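Side-chain contacts in DUF4595 domain-containing protein (PDB 3TZG), which is of unknown function but folds as a porin-like antiparallel beta barrel, related by family to the membrane beta-barrel clan: residues A[142-145]-A[149-152]; A[127-132]-A[138-143]. All coordinates share one frame; numbering follows the deposited sequence.

Interaction 1. Residues A[142-145]-A[149-152]; sequences VFTE and SVSS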
ATOM      1  N   VAL A 142      -0.483 -10.911 -10.684  1.00 41.38           N
ATOM      2  CA  VAL A 142      -1.057 -11.308 -11.957  1.00 40.39           C
ATOM      3  C   VAL A 142      -2.290 -10.474 -12.176  1.00 46.56           C
ATOM      4  O   VAL A 142      -3.183 -10.467 -11.327  1.00 44.96           O
ATOM      5  CB  VAL A 142      -1.353 -12.823 -12.048  1.00 42.94           C
ATOM      6  CG1 VAL A 142      -1.981 -13.184 -13.397  1.00 42.33           C
ATOM      7  CG2 VAL A 142      -0.091 -13.639 -11.804  1.00 42.67           C
ATOM      8  N   PHE A 143      -2.338  -9.776 -13.328  1.00 47.42           N
ATOM      9  CA  PHE A 143      -3.456  -8.924 -13.748  1.00 48.78           C
ATOM     10  C   PHE A 143      -4.191  -9.557 -14.898  1.00 55.74           C
ATOM     11  O   PHE A 143      -3.593  -9.782 -15.953  1.00 56.99           O
ATOM     12  CB  PHE A 143      -2.959  -7.527 -14.151  1.00 51.61           C
ATOM     13  CG  PHE A 143      -2.246  -6.750 -13.070  1.00 53.15           C
ATOM     14  CD1 PHE A 143      -0.884  -6.925 -12.849  1.00 56.43           C
ATOM     15  CD2 PHE A 143      -2.938  -5.828 -12.282  1.00 56.54           C
ATOM     16  CE1 PHE A 143      -0.228  -6.202 -11.846  1.00 57.30           C
ATOM     17  CE2 PHE A 143      -2.287  -5.104 -11.281  1.00 59.10           C
ATOM     18  CZ  PHE A 143      -0.934  -5.290 -11.073  1.00 57.03           C
ATOM     19  N   THR A 144      -5.479  -9.882 -14.697  1.00 54.87           N
ATOM     20  CA  THR A 144      -6.315 -10.420 -15.768  1.00 57.71           C
ATOM     21  C   THR A 144      -7.310  -9.327 -16.156  1.00 65.32           C
ATOM     22  O   THR A 144      -8.021  -8.795 -15.297  1.00 65.41           O
ATOM     23  CB  THR A 144      -6.982 -11.738 -15.397  1.00 67.16           C
ATOM     24  OG1 THR A 144      -5.974 -12.680 -15.056  1.00 63.51           O
ATOM     25  CG2 THR A 144      -7.798 -12.301 -16.544  1.00 70.79           C
ATOM     26  N   GLU A 145      -7.296  -8.953 -17.441  1.00 64.00           N
ATOM     27  CA  GLU A 145      -8.174  -7.924 -17.983  1.00 65.45           C
ATOM     28  C   GLU A 145      -9.460  -8.574 -18.478  1.00 72.64           C
ATOM     29  O   GLU A 145      -9.502  -9.797 -18.624  1.00 71.89           O
ATOM     30  CB  GLU A 145      -7.462  -7.139 -19.092  1.00 67.62           C
ATOM     31  CG  GLU A 145      -6.330  -6.249 -18.590  1.00 74.67           C
ATOM     32  CD  GLU A 145      -6.737  -5.050 -17.753  1.00 96.89           C
ATOM     33  OE1 GLU A 145      -7.815  -4.472 -18.020  1.00 97.85           O
ATOM     34  OE2 GLU A 145      -5.948  -4.647 -16.870  1.00 92.66           O
ATOM     35  N   SER A 149      -6.799 -11.065 -21.330  1.00 72.74           N
ATOM     36  CA  SER A 149      -5.371 -10.794 -21.542  1.00 70.34           C
ATOM     37  C   SER A 149      -4.683 -10.691 -20.167  1.00 69.56           C
ATOM     38  O   SER A 149      -5.245 -10.114 -19.224  1.00 67.67           O
ATOM     39  CB  SER A 149      -5.161  -9.530 -22.365  1.00 74.21           C
ATOM     40  OG  SER A 149      -5.496  -8.372 -21.620  1.00 80.14           O
ATOM     41  N   VAL A 150      -3.492 -11.290 -20.043  1.00 62.93           N
ATOM     42  CA  VAL A 150      -2.789 -11.398 -18.771  1.00 58.32           C
ATOM     43  C   VAL A 150      -1.436 -10.725 -18.818  1.00 60.48           C
ATOM     44  O   VAL A 150      -0.661 -10.906 -19.755  1.00 63.03           O
ATOM     45  CB  VAL A 150      -2.638 -12.902 -18.418  1.00 60.83           C
ATOM     46  CG1 VAL A 150      -1.775 -13.118 -17.188  1.00 58.36           C
ATOM     47  CG2 VAL A 150      -3.998 -13.560 -18.228  1.00 61.40           C
ATOM     48  N   SER A 151      -1.154  -9.955 -17.783  1.00 53.66           N
ATOM     49  CA  SER A 151       0.141  -9.345 -17.523  1.00 51.35           C
ATOM     50  C   SER A 151       0.552  -9.712 -16.114  1.00 52.52           C
ATOM     51  O   SER A 151      -0.312 -10.068 -15.298  1.00 50.52           O
ATOM     52  CB  SER A 151       0.104  -7.842 -17.726  1.00 52.80           C
ATOM     53  OG  SER A 151      -0.836  -7.240 -16.863  1.00 62.94           O
ATOM     54  N   SER A 152       1.857  -9.707 -15.838  1.00 48.44           N
ATOM     55  CA  SER A 152       2.350 -10.043 -14.505  1.00 46.70           C
ATOM     56  C   SER A 152       3.599  -9.246 -14.143  1.00 51.61           C
ATOM     57  O   SER A 152       4.270  -8.660 -15.019  1.00 51.73           O
ATOM     58  CB  SER A 152       2.657 -11.525 -14.402  1.00 48.10           C
ATOM     59  OG  SER A 152       3.706 -11.872 -15.292  1.00 56.98           O
TER
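Phe143 and Ser151 face each other on one side of a two-stranded ladder, while Val142, Thr144 and Val150 share the other. The serine hydroxyl OG meets the root of the phenylalanine, 3.5 Å from Phe143 CB, and the ring itself turns aside: CG is anti to the carbonyl carbon (chi1 -60°), which leaves Ser151 O loosely beside the CD1 edge of the ring, near its plane and 4.0 Å from CD1. On the opposite face the two valines meet obliquely by one methyl each, Val142 CG1 lying 3.8 Å from Val150 CG1. CG2 of Val150 comes equally near Thr144 OG1, so Val150 touches its direct partner with one methyl and, diagonally, Val142 with the other. Three backbone bonds hold the pairing. Phe143 and Ser151 exchange two, with Phe143 N 2.8 Å from Ser151 O, and nearer the turn Glu145 N reaches Ser149 O, 3.0 Å away, in a nearly straight bond (173°). There Ser149 OG rests against the aliphatic CB of Glu145 at 3.4 Å; the glutamate chain bends at chi2 (-69°), and its carboxylate forms a salt bridge with Lys122. The contact is the turn end of the beta hairpin made by strands 136-145 and 150-158. Strand 120-130 flanks it, Phe143 touching Lys122 and Val124, while the backbone N of Ser152 donates a hydrogen bond to Asn209 OD1, away from strand 136-145.

Interaction 2. Residues A[127-132]-A[138-143]; sequences KYVFDQ and EVMTVF
Strands 127-130 and 138-143 run antiparallel, 4.8 Å apart at their closest, with Lys127-Met140 and Val129-Glu138 as doubly hydrogen-bonded pairs on either side of the non-hydrogen-bonded pair Tyr128-Val139. In that middle pair Val139 lays a methyl over one face of the tyrosine ring: CG1 stands 3.7 Å from the centroid of the Tyr128 ring, 19° off its normal, a CH-pi contact displaced toward the rim. Its other methyl, CG2, is 3.6 Å from Tyr128 CD2. With Val139 CG1 anti to the backbone N (chi1 -175°), both branches bear on the ring. On the reverse face Met140, a selenomethionine, bends at chi2 and chi3 and folds its terminal methyl back across the neighbouring strand, where CE packs 3.6 Å from Val129 CG2 and lies over the backbone oxygen of Lys127. The lysine chain beyond is extended and leads away. One water links the two strands on the tyrosine side, 2.7 Å from Thr141 OG1 and donating a longer bond to Tyr128 OH, which also bonds to the backbone oxygen of Asp177. Glu138 OE1 is hydrogen-bonded to His154 NE2 of strand 150-158. The methyls on the face of the buried tyrosine thus probably hinder a flip of the ring, while the bonds to the hydroxyl hold its far end in place.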
ATOM      1  N   LYS A 127       0.712 -12.219  -4.407  1.00 39.86           N
ATOM      2  CA  LYS A 127       1.375 -13.114  -3.467  1.00 40.04           C
ATOM      3  C   LYS A 127       2.502 -12.364  -2.787  1.00 47.33           C
ATOM      4  O   LYS A 127       3.388 -11.889  -3.479  1.00 50.05           O
ATOM      5  CB  LYS A 127       1.900 -14.354  -4.205  1.00 42.52           C
ATOM      6  CG  LYS A 127       2.286 -15.498  -3.292  1.00 58.87           C
ATOM      7  CD  LYS A 127       2.916 -16.644  -4.079  1.00 69.66           C
ATOM      8  CE  LYS A 127       3.351 -17.751  -3.150  1.00 80.18           C
ATOM      9  NZ  LYS A 127       4.120 -18.799  -3.868  1.00 90.15           N
ATOM     10  N   TYR A 128       2.463 -12.213  -1.456  1.00 43.81           N
ATOM     11  CA  TYR A 128       3.494 -11.519  -0.676  1.00 42.58           C
ATOM     12  C   TYR A 128       4.245 -12.564   0.101  1.00 47.50           C
ATOM     13  O   TYR A 128       3.633 -13.253   0.911  1.00 47.24           O
ATOM     14  CB  TYR A 128       2.865 -10.447   0.232  1.00 42.73           C
ATOM     15  CG  TYR A 128       2.221  -9.320  -0.547  1.00 42.47           C
ATOM     16  CD1 TYR A 128       1.009  -9.505  -1.210  1.00 43.71           C
ATOM     17  CD2 TYR A 128       2.821  -8.065  -0.622  1.00 42.72           C
ATOM     18  CE1 TYR A 128       0.457  -8.499  -1.998  1.00 43.98           C
ATOM     19  CE2 TYR A 128       2.273  -7.046  -1.399  1.00 43.04           C
ATOM     20  CZ  TYR A 128       1.090  -7.270  -2.083  1.00 52.94           C
ATOM     21  OH  TYR A 128       0.520  -6.263  -2.809  1.00 58.26           O
ATOM     22  N   VAL A 129       5.549 -12.745  -0.211  1.00 43.68           N
ATOM     23  CA  VAL A 129       6.425 -13.757   0.397  1.00 42.91           C
ATOM     24  C   VAL A 129       7.468 -13.053   1.283  1.00 45.33           C
ATOM     25  O   VAL A 129       8.100 -12.092   0.851  1.00 44.43           O
ATOM     26  CB  VAL A 129       7.065 -14.616  -0.716  1.00 46.17           C
ATOM     27  CG1 VAL A 129       8.128 -15.556  -0.161  1.00 47.10           C
ATOM     28  CG2 VAL A 129       5.991 -15.406  -1.457  1.00 45.56           C
ATOM     29  N   PHE A 130       7.601 -13.522   2.535  1.00 42.14           N
ATOM     30  CA  PHE A 130       8.471 -12.947   3.580  1.00 41.92           C
ATOM     31  C   PHE A 130       9.568 -13.900   3.969  1.00 49.38           C
ATOM     32  O   PHE A 130       9.353 -15.116   3.928  1.00 53.26           O
ATOM     33  CB  PHE A 130       7.635 -12.611   4.845  1.00 43.54           C
ATOM     34  CG  PHE A 130       6.491 -11.657   4.604  1.00 43.45           C
ATOM     35  CD1 PHE A 130       5.302 -12.098   4.028  1.00 46.95           C
ATOM     36  CD2 PHE A 130       6.619 -10.310   4.904  1.00 44.03           C
ATOM     37  CE1 PHE A 130       4.282 -11.196   3.722  1.00 47.11           C
ATOM     38  CE2 PHE A 130       5.588  -9.412   4.619  1.00 45.81           C
ATOM     39  CZ  PHE A 130       4.425  -9.858   4.049  1.00 44.44           C
ATOM     40  N   ASP A 131      10.708 -13.381   4.405  1.00 45.23           N
ATOM     41  CA  ASP A 131      11.814 -14.219   4.850  1.00 48.25           C
ATOM     42  C   ASP A 131      11.653 -14.602   6.360  1.00 55.23           C
ATOM     43  O   ASP A 131      10.631 -14.282   6.980  1.00 54.68           O
ATOM     44  CB  ASP A 131      13.164 -13.509   4.597  1.00 51.04           C
ATOM     45  CG  ASP A 131      13.394 -12.196   5.322  1.00 62.48           C
ATOM     46  OD1 ASP A 131      12.688 -11.937   6.329  1.00 63.05           O
ATOM     47  OD2 ASP A 131      14.316 -11.448   4.916  1.00 69.63           O
ATOM     48  N   GLN A 132      12.670 -15.278   6.932  1.00 54.71           N
ATOM     49  CA  GLN A 132      12.688 -15.714   8.330  1.00 57.12           C
ATOM     50  C   GLN A 132      12.487 -14.526   9.296  1.00 63.62           C
ATOM     51  O   GLN A 132      11.761 -14.669  10.272  1.00 65.55           O
ATOM     52  CB  GLN A 132      14.013 -16.418   8.644  1.00 60.49           C
ATOM     53  CG  GLN A 132      14.272 -17.658   7.803  1.00 81.68           C
ATOM     54  CD  GLN A 132      14.350 -18.864   8.674  1.00 95.70           C
ATOM     55  OE1 GLN A 132      15.260 -19.004   9.509  1.00 93.38           O
ATOM     56  NE2 GLN A 132      13.406 -19.773   8.504  1.00 78.62           N
ATOM     57  N   GLU A 138       9.612 -10.763  -1.695  1.00 40.07           N
ATOM     58  CA  GLU A 138       9.077 -10.808  -3.065  1.00 37.80           C
ATOM     59  C   GLU A 138       7.594 -10.623  -3.107  1.00 36.63           C
ATOM     60  O   GLU A 138       6.878 -11.054  -2.196  1.00 34.99           O
ATOM     61  CB  GLU A 138       9.392 -12.140  -3.745  1.00 39.84           C
ATOM     62  CG  GLU A 138      10.845 -12.476  -3.925  1.00 44.65           C
ATOM     63  CD  GLU A 138      11.072 -13.895  -4.396  1.00 63.53           C
ATOM     64  OE1 GLU A 138      10.107 -14.557  -4.841  1.00 56.34           O
ATOM     65  OE2 GLU A 138      12.246 -14.325  -4.370  1.00 66.16           O
ATOM     66  N   VAL A 139       7.133 -10.004  -4.184  1.00 33.03           N
ATOM     67  CA  VAL A 139       5.716  -9.782  -4.470  1.00 33.96           C
ATOM     68  C   VAL A 139       5.451 -10.227  -5.900  1.00 45.38           C
ATOM     69  O   VAL A 139       6.130  -9.782  -6.820  1.00 46.41           O
ATOM     70  CB  VAL A 139       5.222  -8.331  -4.238  1.00 35.64           C
ATOM     71  CG1 VAL A 139       3.697  -8.236  -4.436  1.00 34.48           C
ATOM     72  CG2 VAL A 139       5.652  -7.789  -2.872  1.00 34.11           C
HETATM   73  N   MSE A 140       4.497 -11.118  -6.080  1.00 47.61           N
HETATM   74  CA  MSE A 140       4.087 -11.613  -7.392  1.00 50.62           C
HETATM   75  C   MSE A 140       2.657 -11.201  -7.639  1.00 51.57           C
HETATM   76  O   MSE A 140       1.792 -11.441  -6.784  1.00 49.70           O
HETATM   77  CB  MSE A 140       4.253 -13.123  -7.502  1.00 55.87           C
HETATM   78  CG  MSE A 140       5.691 -13.542  -7.549  1.00 67.63           C
HETATM   79 SE   MSE A 140       6.168 -14.721  -6.087  0.75 81.41          SE
HETATM   80  CE  MSE A 140       5.941 -13.586  -4.559  1.00 76.86           C
ATOM     81  N   THR A 141       2.420 -10.508  -8.772  1.00 46.17           N
ATOM     82  CA  THR A 141       1.101 -10.007  -9.121  1.00 43.72           C
ATOM     83  C   THR A 141       0.750 -10.417 -10.514  1.00 46.80           C
ATOM     84  O   THR A 141       1.571 -10.287 -11.420  1.00 48.18           O
ATOM     85  CB  THR A 141       1.002  -8.494  -8.979  1.00 47.08           C
ATOM     86  OG1 THR A 141       1.706  -8.031  -7.828  1.00 41.12           O
ATOM     87  CG2 THR A 141      -0.419  -8.035  -8.899  1.00 47.89           C
ATOM     88  N   VAL A 142      -0.483 -10.911 -10.684  1.00 41.38           N
ATOM     89  CA  VAL A 142      -1.057 -11.308 -11.957  1.00 40.39           C
ATOM     90  C   VAL A 142      -2.290 -10.474 -12.176  1.00 46.56           C
ATOM     91  O   VAL A 142      -3.183 -10.467 -11.327  1.00 44.96           O
ATOM     92  CB  VAL A 142      -1.353 -12.823 -12.048  1.00 42.94           C
ATOM     93  CG1 VAL A 142      -1.981 -13.184 -13.397  1.00 42.33           C
ATOM     94  CG2 VAL A 142      -0.091 -13.639 -11.804  1.00 42.67           C
ATOM     95  N   PHE A 143      -2.338  -9.776 -13.328  1.00 47.42           N
ATOM     96  CA  PHE A 143      -3.456  -8.924 -13.748  1.00 48.78           C
ATOM     97  C   PHE A 143      -4.191  -9.557 -14.898  1.00 55.74           C
ATOM     98  O   PHE A 143      -3.593  -9.782 -15.953  1.00 56.99           O
ATOM     99  CB  PHE A 143      -2.959  -7.527 -14.151  1.00 51.61           C
ATOM    100  CG  PHE A 143      -2.246  -6.750 -13.070  1.00 53.15           C
ATOM    101  CD1 PHE A 143      -0.884  -6.925 -12.849  1.00 56.43           C
ATOM    102  CD2 PHE A 143      -2.938  -5.828 -12.282  1.00 56.54           C
ATOM    103  CE1 PHE A 143      -0.228  -6.202 -11.846  1.00 57.30           C
ATOM    104  CE2 PHE A 143      -2.287  -5.104 -11.281  1.00 59.10           C
ATOM    105  CZ  PHE A 143      -0.934  -5.290 -11.073  1.00 57.03           C
TER
HETATM  106  O   HOH W   1       0.135  -6.764  -6.042  1.00 38.14           O

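In the fold
Interaction 2 comes first along the chain, and interaction 1 begins on the strand where it ends: both use strand 136-145 and share Val142 and Phe143. Their centres are about 16 Å apart, yet they touch where Ser152 CB lies 3.4 Å from Thr141 O. Strand 136-145 is therefore the common middle of a three-stranded antiparallel meander, paired with 120-130 on one edge and 150-158 on the other. Interaction 2 lies deeper, about 13 Å from the centre of the chain, and interaction 1 is a surface contact about 20 Å out. Each is part of one of two successive hairpins that share a strand in the wall of the porin-like barrel.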